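Local coordinates for protein imidazolonepropionase (Unidentified, PDB 2Q09) that catalyses the hydrolytic opening of the imidazolone ring of 4-imidazolone-5-propanoate to N-formimidoyl-L-glutamate, the third step of histidine degradation, using a bound metal ion, at residues D70-L75 and A313-I318; G134-E139 and L372-V377. All blocks are in the same frame, centred on the assembly; numbering follows the deposited sequence.

Contact 1 (D70-L75 and A313-I318). With FE (Fe (III) ion), chain B.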
loop_
_atom_site.group_PDB
_atom_site.type_symbol
_atom_site.label_atom_id
_atom_site.label_comp_id
_atom_site.label_asym_id
_atom_site.label_seq_id
_atom_site.Cartn_x
_atom_site.Cartn_y
_atom_site.Cartn_z
ATOM N N ASP A 70 -3.284 -0.501 2.998
ATOM C CA ASP A 70 -1.813 -0.484 2.909
ATOM C C ASP A 70 -1.532 -0.497 1.407
ATOM O O ASP A 70 -1.531 -1.554 0.771
ATOM C CB ASP A 70 -1.236 -1.741 3.578
ATOM C CG ASP A 70 0.219 -1.584 3.975
ATOM O OD1 ASP A 70 0.755 -2.539 4.570
ATOM O OD2 ASP A 70 0.820 -0.521 3.704
ATOM N N CYS A 71 -1.288 0.682 0.846
ATOM C CA CYS A 71 -1.109 0.835 -0.594
ATOM C C CYS A 71 0.266 0.619 -1.214
ATOM O O CYS A 71 0.448 0.918 -2.394
ATOM C CB CYS A 71 -1.624 2.219 -1.014
ATOM S SG CYS A 71 -0.666 3.640 -0.334
ATOM N N HIS A 72 1.219 0.095 -0.450
ATOM C CA HIS A 72 2.554 -0.125 -0.987
ATOM C C HIS A 72 3.289 -1.238 -0.254
ATOM O O HIS A 72 3.913 -1.000 0.779
ATOM C CB HIS A 72 3.356 1.180 -0.899
ATOM C CG HIS A 72 4.746 1.087 -1.456
ATOM N ND1 HIS A 72 5.238 1.989 -2.372
ATOM C CD2 HIS A 72 5.759 0.226 -1.197
ATOM C CE1 HIS A 72 6.493 1.689 -2.657
ATOM N NE2 HIS A 72 6.834 0.624 -1.956
ATOM N N THR A 73 3.194 -2.465 -0.763
ATOM C CA THR A 73 3.920 -3.560 -0.132
ATOM C C THR A 73 4.571 -4.501 -1.134
ATOM O O THR A 73 4.196 -4.534 -2.308
ATOM C CB THR A 73 3.028 -4.421 0.805
ATOM O OG1 THR A 73 2.411 -5.480 0.058
ATOM C CG2 THR A 73 1.941 -3.570 1.452
ATOM N N HIS A 74 5.561 -5.239 -0.641
ATOM C CA HIS A 74 6.296 -6.241 -1.406
ATOM C C HIS A 74 6.212 -7.481 -0.511
ATOM O O HIS A 74 7.202 -8.180 -0.358
ATOM C CB HIS A 74 7.789 -5.894 -1.531
ATOM C CG HIS A 74 8.091 -4.572 -2.173
ATOM N ND1 HIS A 74 8.722 -4.472 -3.395
ATOM C CD2 HIS A 74 7.965 -3.303 -1.716
ATOM C CE1 HIS A 74 8.976 -3.204 -3.659
ATOM N NE2 HIS A 74 8.530 -2.471 -2.655
ATOM N N LEU A 75 5.049 -7.766 0.071
ATOM C CA LEU A 75 4.944 -8.892 0.999
ATOM C C LEU A 75 5.127 -10.294 0.428
ATOM O O LEU A 75 5.258 -11.256 1.191
ATOM C CB LEU A 75 3.631 -8.815 1.795
ATOM C CG LEU A 75 2.280 -9.047 1.118
ATOM C CD1 LEU A 75 2.026 -10.551 0.944
ATOM C CD2 LEU A 75 1.188 -8.431 2.004
ATOM N N ALA A 313 -0.222 9.640 1.608
ATOM C CA ALA A 313 -0.636 8.335 2.089
ATOM C C ALA A 313 0.526 7.802 2.922
ATOM O O ALA A 313 1.657 8.275 2.789
ATOM C CB ALA A 313 -0.919 7.394 0.909
ATOM N N VAL A 314 0.238 6.843 3.793
ATOM C CA VAL A 314 1.268 6.226 4.620
ATOM C C VAL A 314 1.148 4.720 4.402
ATOM O O VAL A 314 0.035 4.179 4.425
ATOM C CB VAL A 314 1.060 6.528 6.118
ATOM C CG1 VAL A 314 2.032 5.694 6.951
ATOM C CG2 VAL A 314 1.289 8.013 6.394
ATOM N N SER A 315 2.279 4.047 4.187
ATOM C CA SER A 315 2.261 2.608 3.947
ATOM C C SER A 315 3.450 1.914 4.613
ATOM O O SER A 315 4.449 2.555 4.921
ATOM C CB SER A 315 2.269 2.335 2.438
ATOM O OG SER A 315 2.157 0.941 2.182
ATOM N N SER A 316 3.337 0.603 4.806
ATOM C CA SER A 316 4.373 -0.198 5.459
ATOM C C SER A 316 5.590 -0.549 4.598
ATOM O O SER A 316 6.681 -0.802 5.127
ATOM C CB SER A 316 3.759 -1.501 5.975
ATOM O OG SER A 316 3.332 -2.311 4.882
ATOM N N ASP A 317 5.400 -0.561 3.281
ATOM C CA ASP A 317 6.472 -0.915 2.349
ATOM C C ASP A 317 7.075 -2.268 2.727
ATOM O O ASP A 317 8.262 -2.506 2.512
ATOM C CB ASP A 317 7.572 0.160 2.330
ATOM C CG ASP A 317 8.610 -0.077 1.235
ATOM O OD1 ASP A 317 8.225 -0.608 0.168
ATOM O OD2 ASP A 317 9.797 0.282 1.425
ATOM N N ILE A 318 6.254 -3.154 3.285
ATOM C CA ILE A 318 6.734 -4.484 3.691
ATOM C C ILE A 318 7.613 -5.112 2.615
ATOM O O ILE A 318 7.153 -5.347 1.499
ATOM C CB ILE A 318 5.575 -5.473 3.951
ATOM C CG1 ILE A 318 4.714 -4.992 5.115
ATOM C CG2 ILE A 318 6.142 -6.879 4.256
ATOM C CD1 ILE A 318 3.463 -5.840 5.328
HETATM FE FE FE B . 8.711 -0.482 -2.072
HETATM O O HOH W 1 -1.497 2.814 2.724
HETATM O O HOH W 2 10.760 0.294 -0.996
#
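The metal centre of an amidohydrolase TIM barrel is assembled here, where His72 and His74 of the HxH motif at the C-terminal end of the first barrel strand meet Asp317, just beyond strand 312-314. The iron(III) ion is bound by His72 NE2 at 2.2 Å, His74 NE2 at 2.1 Å and Asp317 OD1 at 2.3 Å; His242 and a water add to the site. His72 and Asp317 run side by side in the same direction, each with CG anti to the backbone N (chi1 -172° in Asp317), with ring and carboxylate planes 79° apart. OD1 lies at the ring edges of both histidines, and on the far side of its ring His72 ND1 is hydrogen-bonded to Asp264, a second-shell residue that would fix the ring's rotation.

Behind the metal, the buried Asp70 carboxylate takes three hydrogen bonds: OD1 from Ser316 OG (2.6 Å), OD2 from Ser315 OG (2.5 Å, a length best taken as approximate) and from Ser316 N at a nearly straight 171°. This grip ties the loop carrying Asp317 to the segment that carries the HxH motif. The backbone of His74 is held as well: its N donates to Ile318 O (2.7 Å), and Leu75 CB rests on Ile318 CG2 at 4.0 Å.

Contact 2 (G134-E139 and L372-V377); sequences GVTTVE and LADFLV
Leu376 reaches across to Gly134 with its delta branches: CD1 sits 3.3 Å from Gly134 O, and CD2 meets the methyl CG2 of Thr136 at 4.0 Å. Its CG stands anti to its own carbonyl carbon (chi1 -44°), turned toward the glycine, with CD1 against Gly134 and CD2 reaching on to Thr136. Gly134 closes helix 116-133 in a Schellman motif; its positive phi would jam a CB against the preceding carbonyl, and Leu376 CD1 comes too close for a CB to fit there. The contact thus joins the start of strand 135-141, part of the TIM barrel, to the first residues of strand 375-378 and Asp374 just before it, outside the ring of parallel strands. The touching parts run nearly antiparallel, 166° apart, yet no direct hydrogen bond links them, and CA atoms stay 6.8 Å apart at Thr136 and Asp374. Strand 63-73 pairs with both strands.

Water bridges the polar end. Thr136 OG1, set between its backbone N and carbonyl carbon (chi1 51°), and Thr137 OG1 each lie 2.6 Å from one water, which donates to Asp374 OD2 at 2.9 Å. That carboxylate is held further by a salt bridge from OD2 to Arg168 and a hydrogen bond from Asn401 N to OD1.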
loop_
_atom_site.group_PDB
_atom_site.type_symbol
_atom_site.label_atom_id
_atom_site.label_comp_id
_atom_site.label_asym_id
_atom_site.label_seq_id
_atom_site.Cartn_x
_atom_site.Cartn_y
_atom_site.Cartn_z
ATOM N N GLY A 134 -6.598 -4.583 10.987
ATOM C CA GLY A 134 -7.698 -3.842 10.398
ATOM C C GLY A 134 -7.510 -3.504 8.926
ATOM O O GLY A 134 -8.288 -2.735 8.369
ATOM N N VAL A 135 -6.491 -4.068 8.283
ATOM C CA VAL A 135 -6.272 -3.780 6.864
ATOM C C VAL A 135 -7.271 -4.584 6.029
ATOM O O VAL A 135 -7.340 -5.807 6.144
ATOM C CB VAL A 135 -4.841 -4.143 6.425
ATOM C CG1 VAL A 135 -4.676 -3.892 4.924
ATOM C CG2 VAL A 135 -3.821 -3.293 7.205
ATOM N N THR A 136 -8.047 -3.898 5.197
ATOM C CA THR A 136 -9.055 -4.569 4.378
ATOM C C THR A 136 -8.720 -4.544 2.894
ATOM O O THR A 136 -9.336 -5.254 2.100
ATOM C CB THR A 136 -10.444 -3.956 4.619
ATOM O OG1 THR A 136 -10.369 -2.533 4.480
ATOM C CG2 THR A 136 -10.931 -4.307 6.022
ATOM N N THR A 137 -7.747 -3.719 2.521
ATOM C CA THR A 137 -7.276 -3.639 1.139
ATOM C C THR A 137 -5.760 -3.489 1.192
ATOM O O THR A 137 -5.240 -2.601 1.879
ATOM C CB THR A 137 -7.846 -2.422 0.375
ATOM O OG1 THR A 137 -9.260 -2.567 0.210
ATOM C CG2 THR A 137 -7.191 -2.313 -1.004
ATOM N N VAL A 138 -5.050 -4.363 0.491
ATOM C CA VAL A 138 -3.594 -4.301 0.468
ATOM C C VAL A 138 -3.095 -4.351 -0.971
ATOM O O VAL A 138 -3.661 -5.052 -1.805
ATOM C CB VAL A 138 -2.956 -5.473 1.274
ATOM C CG1 VAL A 138 -3.397 -6.825 0.694
ATOM C CG2 VAL A 138 -1.437 -5.368 1.239
ATOM N N GLU A 139 -2.055 -3.576 -1.261
ATOM C CA GLU A 139 -1.451 -3.557 -2.588
ATOM C C GLU A 139 -0.190 -4.418 -2.506
ATOM O O GLU A 139 0.617 -4.260 -1.579
ATOM C CB GLU A 139 -1.066 -2.130 -2.981
ATOM C CG GLU A 139 -0.513 -2.002 -4.410
ATOM C CD GLU A 139 0.996 -1.781 -4.452
ATOM O OE1 GLU A 139 1.694 -2.114 -3.463
ATOM O OE2 GLU A 139 1.485 -1.277 -5.487
ATOM N N LEU A 372 -18.279 1.130 -0.818
ATOM C CA LEU A 372 -18.207 -0.253 -0.357
ATOM C C LEU A 372 -18.225 -0.354 1.161
ATOM O O LEU A 372 -17.669 0.504 1.861
ATOM C CB LEU A 372 -16.961 -0.934 -0.929
ATOM C CG LEU A 372 -16.982 -1.091 -2.457
ATOM C CD1 LEU A 372 -15.594 -1.467 -2.964
ATOM C CD2 LEU A 372 -18.019 -2.146 -2.858
ATOM N N ALA A 373 -18.858 -1.410 1.665
ATOM C CA ALA A 373 -18.977 -1.614 3.101
ATOM C C ALA A 373 -17.752 -2.283 3.722
ATOM O O ALA A 373 -17.823 -3.431 4.176
ATOM C CB ALA A 373 -20.234 -2.430 3.412
ATOM N N ASP A 374 -16.641 -1.554 3.729
ATOM C CA ASP A 374 -15.390 -2.032 4.314
ATOM C C ASP A 374 -15.167 -1.150 5.534
ATOM O O ASP A 374 -14.687 -0.021 5.411
ATOM C CB ASP A 374 -14.232 -1.862 3.322
ATOM C CG ASP A 374 -14.258 -2.891 2.210
ATOM O OD1 ASP A 374 -15.283 -3.593 2.067
ATOM O OD2 ASP A 374 -13.248 -2.991 1.476
ATOM N N PHE A 375 -15.536 -1.650 6.706
ATOM C CA PHE A 375 -15.370 -0.858 7.913
ATOM C C PHE A 375 -14.966 -1.700 9.108
ATOM O O PHE A 375 -15.033 -2.940 9.069
ATOM C CB PHE A 375 -16.652 -0.065 8.207
ATOM C CG PHE A 375 -17.881 -0.911 8.362
ATOM C CD1 PHE A 375 -18.209 -1.483 9.586
ATOM C CD2 PHE A 375 -18.724 -1.124 7.277
ATOM C CE1 PHE A 375 -19.370 -2.243 9.734
ATOM C CE2 PHE A 375 -19.886 -1.881 7.408
ATOM C CZ PHE A 375 -20.209 -2.446 8.638
ATOM N N LEU A 376 -14.557 -1.023 10.176
ATOM C CA LEU A 376 -14.086 -1.701 11.371
ATOM C C LEU A 376 -14.714 -1.164 12.649
ATOM O O LEU A 376 -14.887 0.045 12.800
ATOM C CB LEU A 376 -12.571 -1.522 11.487
ATOM C CG LEU A 376 -11.735 -1.707 10.218
ATOM C CD1 LEU A 376 -10.320 -1.211 10.461
ATOM C CD2 LEU A 376 -11.743 -3.190 9.817
ATOM N N VAL A 377 -15.027 -2.064 13.574
ATOM C CA VAL A 377 -15.577 -1.672 14.866
ATOM C C VAL A 377 -14.469 -1.964 15.868
ATOM O O VAL A 377 -14.046 -3.114 16.020
ATOM C CB VAL A 377 -16.816 -2.493 15.243
ATOM C CG1 VAL A 377 -17.274 -2.112 16.651
ATOM C CG2 VAL A 377 -17.935 -2.237 14.245
HETATM O O HOH W 3 -10.794 -1.666 2.065
#

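Overall arrangement
The two contacts lie about 15 Å apart, centre to centre, with contact 1 about 4 Å from the centre of the chain and contact 2 about 13 Å from it. Their segments alternate in sequence: 70-75, 134-139, 313-318, 372-377. Strand 63-73 connects them, pairing in parallel with strand 135-141 and antiparallel with strand 375-378. They also touch directly, since Thr73 OG1 lies 2.7 Å from Glu139 O and Asp70 O lies 2.9 Å from Glu139 N, both probable hydrogen bonds. Contact 1 thus occupies the catalytic end of the barrel, whereas contact 2 joins the opposite end of neighbouring strand 135-141 to the strands formed by the C-terminal part of the chain.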